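Local coordinates for CELL WALL surface anchor family protein (Streptococcus pneumoniae, PDB 2X9Z) that forms the repeating backbone subunit of the pneumococcal pilus, a cell-wall-linked surface fibre associated with cell adhesion, at residues V68-Y82 against F91-V103. The protein carries 1 engineered substitution. Residues are numbered along the deposited sequence; the frame is centred on the assembly and turned at random.
Sequences VKVTVDDVALEAGDY and FDLKLTDAGLAKV
Leu93 spreads its two methyls between the strand 61-72 and Tyr82. Leu93 CD1 lies 4.0 Å from Val70 CB and also touches Val68 CG1. CD2 packs on Tyr82 CB, while CG meets the phenol ring obliquely. On one face of that ring, Val70 CG1 sits over the centre. Further along, Val68 CG2 lies over a face of the Phe91 ring in a CH-pi contact, 4.3 Å from the ring centroid. Phe91 also meets Tyr116 edge-to-face. Val68 and Val70 against Phe91, Leu93 and Tyr82 thus join two facing sheets of a Cna-B-like domain. At the other end, Val72 crosses Val103 of the helix segment at about a right angle. Leu77, from the loop before Tyr82, touches Leu95 CD2 with its CD1 at 3.8 Å.

The polar contacts lie at the start of the short helix 97-103 and along its side facing residues 78-82. Thr96, its N-cap, receives Gly99 N on OG1 and donates from the same atom to Gly80 O, at 2.7 Å and on a carbonyl lone pair. Chi1 of 62° sets OG1 between the backbone N and the carbonyl carbon, within reach of both partners. Thr96 N donates to Asp81 O from above the carbonyl plane. Lys102 extends back from the helix and forms a salt bridge with Asp81, NZ to OD2 at 2.7 Å. Glu78 N and Lys102 NZ reach Asp81 OD2 from opposite faces of the carboxylate plane, the lysine nearer the plane on the syn side. Water bridges Lys102 NZ to Ala76 O. The two donors on OD2 limit rotation of the carboxylate, and their pull would probably favour its ionised form.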
loop_
_atom_site.group_PDB
_atom_site.type_symbol
_atom_site.label_atom_id
_atom_site.label_comp_id
_atom_site.label_asym_id
_atom_site.label_seq_id
_atom_site.Cartn_x
_atom_site.Cartn_y
_atom_site.Cartn_z
ATOM N N VAL A 68 -6.179 -12.482 -8.331
ATOM C CA VAL A 68 -6.640 -12.060 -7.006
ATOM C C VAL A 68 -7.859 -12.858 -6.554
ATOM O O VAL A 68 -8.858 -12.947 -7.277
ATOM C CB VAL A 68 -6.955 -10.547 -6.953
ATOM C CG1 VAL A 68 -7.376 -10.137 -5.553
ATOM C CG2 VAL A 68 -5.754 -9.735 -7.393
ATOM N N LYS A 69 -7.762 -13.440 -5.360
ATOM C CA LYS A 69 -8.876 -14.134 -4.722
ATOM C C LYS A 69 -9.074 -13.563 -3.322
ATOM O O LYS A 69 -8.111 -13.199 -2.648
ATOM C CB LYS A 69 -8.586 -15.635 -4.614
ATOM C CG LYS A 69 -8.214 -16.324 -5.927
ATOM C CD LYS A 69 -9.430 -16.813 -6.690
ATOM C CE LYS A 69 -9.044 -17.818 -7.772
ATOM N NZ LYS A 69 -8.182 -17.205 -8.806
ATOM N N VAL A 70 -10.324 -13.461 -2.891
ATOM C CA VAL A 70 -10.608 -12.918 -1.566
ATOM C C VAL A 70 -11.638 -13.762 -0.816
ATOM O O VAL A 70 -12.679 -14.136 -1.370
ATOM C CB VAL A 70 -11.061 -11.435 -1.644
ATOM C CG1 VAL A 70 -12.255 -11.270 -2.572
ATOM C CG2 VAL A 70 -11.364 -10.887 -0.255
ATOM N N THR A 71 -11.325 -14.056 0.444
ATOM C CA THR A 71 -12.183 -14.853 1.308
ATOM C C THR A 71 -12.388 -14.142 2.639
ATOM O O THR A 71 -11.532 -13.367 3.080
ATOM C CB THR A 71 -11.570 -16.256 1.592
ATOM O OG1 THR A 71 -10.299 -16.104 2.238
ATOM C CG2 THR A 71 -11.406 -17.057 0.299
ATOM N N VAL A 72 -13.532 -14.400 3.261
ATOM C CA VAL A 72 -13.761 -14.029 4.653
ATOM C C VAL A 72 -14.002 -15.317 5.434
ATOM O O VAL A 72 -14.873 -16.107 5.076
ATOM C CB VAL A 72 -14.973 -13.102 4.806
ATOM C CG1 VAL A 72 -15.226 -12.809 6.281
ATOM C CG2 VAL A 72 -14.771 -11.818 4.014
ATOM N N ASP A 73 -13.207 -15.543 6.479
ATOM C CA ASP A 73 -13.233 -16.796 7.231
ATOM C C ASP A 73 -13.185 -18.001 6.287
ATOM O O ASP A 73 -13.870 -19.002 6.485
ATOM C CB ASP A 73 -14.441 -16.860 8.172
ATOM C CG ASP A 73 -14.327 -15.883 9.343
ATOM O OD1 ASP A 73 -13.239 -15.317 9.570
ATOM O OD2 ASP A 73 -15.328 -15.674 10.050
ATOM N N ASP A 74 -12.350 -17.885 5.258
ATOM C CA ASP A 74 -12.127 -18.950 4.277
ATOM C C ASP A 74 -13.325 -19.253 3.371
ATOM O O ASP A 74 -13.356 -20.286 2.700
ATOM C CB ASP A 74 -11.610 -20.225 4.959
ATOM C CG ASP A 74 -10.237 -20.039 5.588
ATOM O OD1 ASP A 74 -9.354 -19.427 4.947
ATOM O OD2 ASP A 74 -10.035 -20.512 6.727
ATOM N N VAL A 75 -14.299 -18.346 3.339
ATOM C CA VAL A 75 -15.406 -18.448 2.391
ATOM C C VAL A 75 -15.210 -17.391 1.306
ATOM O O VAL A 75 -15.086 -16.204 1.607
ATOM C CB VAL A 75 -16.771 -18.242 3.082
ATOM C CG1 VAL A 75 -17.904 -18.338 2.067
ATOM C CG2 VAL A 75 -16.966 -19.257 4.208
ATOM N N ALA A 76 -15.149 -17.817 0.046
ATOM C CA ALA A 76 -14.958 -16.876 -1.050
ATOM C C ALA A 76 -16.083 -15.847 -1.083
ATOM O O ALA A 76 -17.258 -16.189 -0.953
ATOM C CB ALA A 76 -14.883 -17.614 -2.382
ATOM N N LEU A 77 -15.725 -14.579 -1.249
ATOM C CA LEU A 77 -16.742 -13.551 -1.413
ATOM C C LEU A 77 -17.481 -13.739 -2.738
ATOM O O LEU A 77 -16.929 -14.269 -3.703
ATOM C CB LEU A 77 -16.132 -12.148 -1.343
ATOM C CG LEU A 77 -15.669 -11.653 0.033
ATOM C CD1 LEU A 77 -15.129 -10.230 -0.069
ATOM C CD2 LEU A 77 -16.808 -11.716 1.044
ATOM N N GLU A 78 -18.739 -13.313 -2.773
ATOM C CA GLU A 78 -19.483 -13.270 -4.025
ATOM C C GLU A 78 -19.002 -12.049 -4.820
ATOM O O GLU A 78 -18.505 -11.089 -4.239
ATOM C CB GLU A 78 -20.988 -13.210 -3.748
ATOM C CG GLU A 78 -21.495 -14.339 -2.839
ATOM C CD GLU A 78 -21.629 -15.689 -3.546
ATOM O OE1 GLU A 78 -21.517 -15.743 -4.788
ATOM O OE2 GLU A 78 -21.854 -16.707 -2.855
ATOM N N ALA A 79 -19.125 -12.091 -6.143
ATOM C CA ALA A 79 -18.613 -11.010 -6.992
ATOM C C ALA A 79 -19.068 -9.609 -6.573
ATOM O O ALA A 79 -18.282 -8.652 -6.599
ATOM C CB ALA A 79 -18.975 -11.263 -8.444
ATOM N N GLY A 80 -20.334 -9.485 -6.192
ATOM C CA GLY A 80 -20.888 -8.198 -5.810
ATOM C C GLY A 80 -20.478 -7.719 -4.425
ATOM O O GLY A 80 -20.873 -6.628 -4.002
ATOM N N ASP A 81 -19.689 -8.523 -3.717
ATOM C CA ASP A 81 -19.250 -8.181 -2.364
ATOM C C ASP A 81 -18.028 -7.260 -2.339
ATOM O O ASP A 81 -17.663 -6.736 -1.284
ATOM C CB ASP A 81 -18.904 -9.444 -1.577
ATOM C CG ASP A 81 -20.109 -10.302 -1.270
ATOM O OD1 ASP A 81 -21.256 -9.818 -1.402
ATOM O OD2 ASP A 81 -19.896 -11.465 -0.883
ATOM N N TYR A 82 -17.369 -7.097 -3.478
ATOM C CA TYR A 82 -16.154 -6.293 -3.533
ATOM C C TYR A 82 -15.959 -5.711 -4.925
ATOM O O TYR A 82 -16.551 -6.190 -5.891
ATOM C CB TYR A 82 -14.920 -7.122 -3.132
ATOM C CG TYR A 82 -14.603 -8.278 -4.057
ATOM C CD1 TYR A 82 -15.279 -9.487 -3.946
ATOM C CD2 TYR A 82 -13.604 -8.172 -5.021
ATOM C CE1 TYR A 82 -14.986 -10.551 -4.781
ATOM C CE2 TYR A 82 -13.306 -9.228 -5.864
ATOM C CZ TYR A 82 -13.999 -10.418 -5.738
ATOM O OH TYR A 82 -13.699 -11.470 -6.569
ATOM N N PHE A 91 -2.935 -3.596 -7.373
ATOM C CA PHE A 91 -4.383 -3.596 -7.373
ATOM C C PHE A 91 -4.950 -2.868 -6.168
ATOM O O PHE A 91 -4.238 -2.595 -5.188
ATOM C CB PHE A 91 -4.915 -5.031 -7.398
ATOM C CG PHE A 91 -4.596 -5.814 -6.152
ATOM C CD1 PHE A 91 -5.463 -5.811 -5.060
ATOM C CD2 PHE A 91 -3.421 -6.547 -6.063
ATOM C CE1 PHE A 91 -5.158 -6.530 -3.906
ATOM C CE2 PHE A 91 -3.120 -7.268 -4.915
ATOM C CZ PHE A 91 -3.989 -7.260 -3.838
ATOM N N ASP A 92 -6.237 -2.562 -6.255
ATOM C CA ASP A 92 -7.001 -2.021 -5.140
ATOM C C ASP A 92 -8.274 -2.844 -5.030
ATOM O O ASP A 92 -8.920 -3.124 -6.040
ATOM C CB ASP A 92 -7.347 -0.553 -5.395
ATOM C CG ASP A 92 -6.122 0.329 -5.463
ATOM O OD1 ASP A 92 -5.835 0.980 -4.448
ATOM O OD2 ASP A 92 -5.451 0.379 -6.521
ATOM N N LEU A 93 -8.619 -3.250 -3.810
ATOM C CA LEU A 93 -9.782 -4.104 -3.577
ATOM C C LEU A 93 -10.573 -3.480 -2.439
ATOM O O LEU A 93 -10.046 -3.302 -1.343
ATOM C CB LEU A 93 -9.361 -5.535 -3.215
ATOM C CG LEU A 93 -10.469 -6.602 -3.158
ATOM C CD1 LEU A 93 -9.886 -8.001 -3.324
ATOM C CD2 LEU A 93 -11.302 -6.526 -1.876
ATOM N N LYS A 94 -11.826 -3.129 -2.701
ATOM C CA LYS A 94 -12.649 -2.499 -1.688
ATOM C C LYS A 94 -13.934 -3.288 -1.487
ATOM O O LYS A 94 -14.527 -3.787 -2.448
ATOM C CB LYS A 94 -12.980 -1.068 -2.099
ATOM C CG LYS A 94 -13.911 -0.954 -3.285
ATOM C CD LYS A 94 -14.507 0.434 -3.367
ATOM C CE LYS A 94 -16.012 0.369 -3.475
ATOM N NZ LYS A 94 -16.616 1.717 -3.323
ATOM N N LEU A 95 -14.369 -3.412 -0.239
ATOM C CA LEU A 95 -15.640 -4.074 0.018
ATOM C C LEU A 95 -16.803 -3.159 -0.372
ATOM O O LEU A 95 -16.781 -1.957 -0.089
ATOM C CB LEU A 95 -15.764 -4.488 1.486
ATOM C CG LEU A 95 -14.717 -5.478 1.995
ATOM C CD1 LEU A 95 -15.100 -5.971 3.381
ATOM C CD2 LEU A 95 -14.545 -6.657 1.037
ATOM N N THR A 96 -17.808 -3.723 -1.038
ATOM C CA THR A 96 -19.050 -3.001 -1.300
ATOM C C THR A 96 -19.912 -3.063 -0.044
ATOM O O THR A 96 -19.521 -3.670 0.952
ATOM C CB THR A 96 -19.841 -3.667 -2.420
ATOM O OG1 THR A 96 -20.179 -4.992 -2.006
ATOM C CG2 THR A 96 -19.022 -3.730 -3.704
ATOM N N ASP A 97 -21.096 -2.459 -0.081
ATOM C CA ASP A 97 -21.989 -2.570 1.063
ATOM C C ASP A 97 -22.302 -4.039 1.374
ATOM O O ASP A 97 -22.373 -4.437 2.543
ATOM C CB ASP A 97 -23.276 -1.778 0.829
ATOM C CG ASP A 97 -23.055 -0.272 0.885
ATOM O OD1 ASP A 97 -21.960 0.165 1.307
ATOM O OD2 ASP A 97 -23.981 0.476 0.511
ATOM N N ALA A 98 -22.478 -4.845 0.327
ATOM C CA ALA A 98 -22.756 -6.271 0.498
ATOM C C ALA A 98 -21.591 -6.982 1.200
ATOM O O ALA A 98 -21.800 -7.841 2.056
ATOM C CB ALA A 98 -23.055 -6.926 -0.841
ATOM N N GLY A 99 -20.361 -6.634 0.835
ATOM C CA GLY A 99 -19.195 -7.203 1.491
ATOM C C GLY A 99 -19.016 -6.686 2.908
ATOM O O GLY A 99 -18.646 -7.434 3.812
ATOM N N LEU A 100 -19.271 -5.398 3.110
ATOM C CA LEU A 100 -19.149 -4.818 4.441
ATOM C C LEU A 100 -20.100 -5.511 5.408
ATOM O O LEU A 100 -19.791 -5.677 6.585
ATOM C CB LEU A 100 -19.432 -3.320 4.403
ATOM C CG LEU A 100 -18.303 -2.471 3.809
ATOM C CD1 LEU A 100 -18.781 -1.061 3.517
ATOM C CD2 LEU A 100 -17.090 -2.457 4.730
ATOM N N ALA A 101 -21.259 -5.928 4.910
ATOM C CA ALA A 101 -22.240 -6.594 5.764
ATOM C C ALA A 101 -21.696 -7.895 6.351
ATOM O O ALA A 101 -22.155 -8.345 7.399
ATOM C CB ALA A 101 -23.537 -6.855 4.997
ATOM N N LYS A 102 -20.728 -8.499 5.669
ATOM C CA LYS A 102 -20.159 -9.768 6.111
ATOM C C LYS A 102 -19.023 -9.608 7.128
ATOM O O LYS A 102 -18.641 -10.579 7.778
ATOM C CB LYS A 102 -19.695 -10.600 4.908
ATOM C CG LYS A 102 -20.853 -11.077 4.042
ATOM C CD LYS A 102 -20.393 -11.815 2.799
ATOM C CE LYS A 102 -21.597 -12.416 2.083
ATOM N NZ LYS A 102 -21.193 -13.132 0.843
ATOM N N VAL A 103 -18.493 -8.394 7.277
ATOM C CA VAL A 103 -17.442 -8.162 8.272
ATOM C C VAL A 103 -17.858 -7.215 9.393
ATOM O O VAL A 103 -17.256 -7.236 10.457
ATOM C CB VAL A 103 -16.106 -7.678 7.642
ATOM C CG1 VAL A 103 -15.594 -8.694 6.641
ATOM C CG2 VAL A 103 -16.269 -6.309 6.994
HETATM O O HOH W 1 -19.428 -15.230 0.701
HETATM O O HOH W 2 -23.409 -11.195 -0.460
#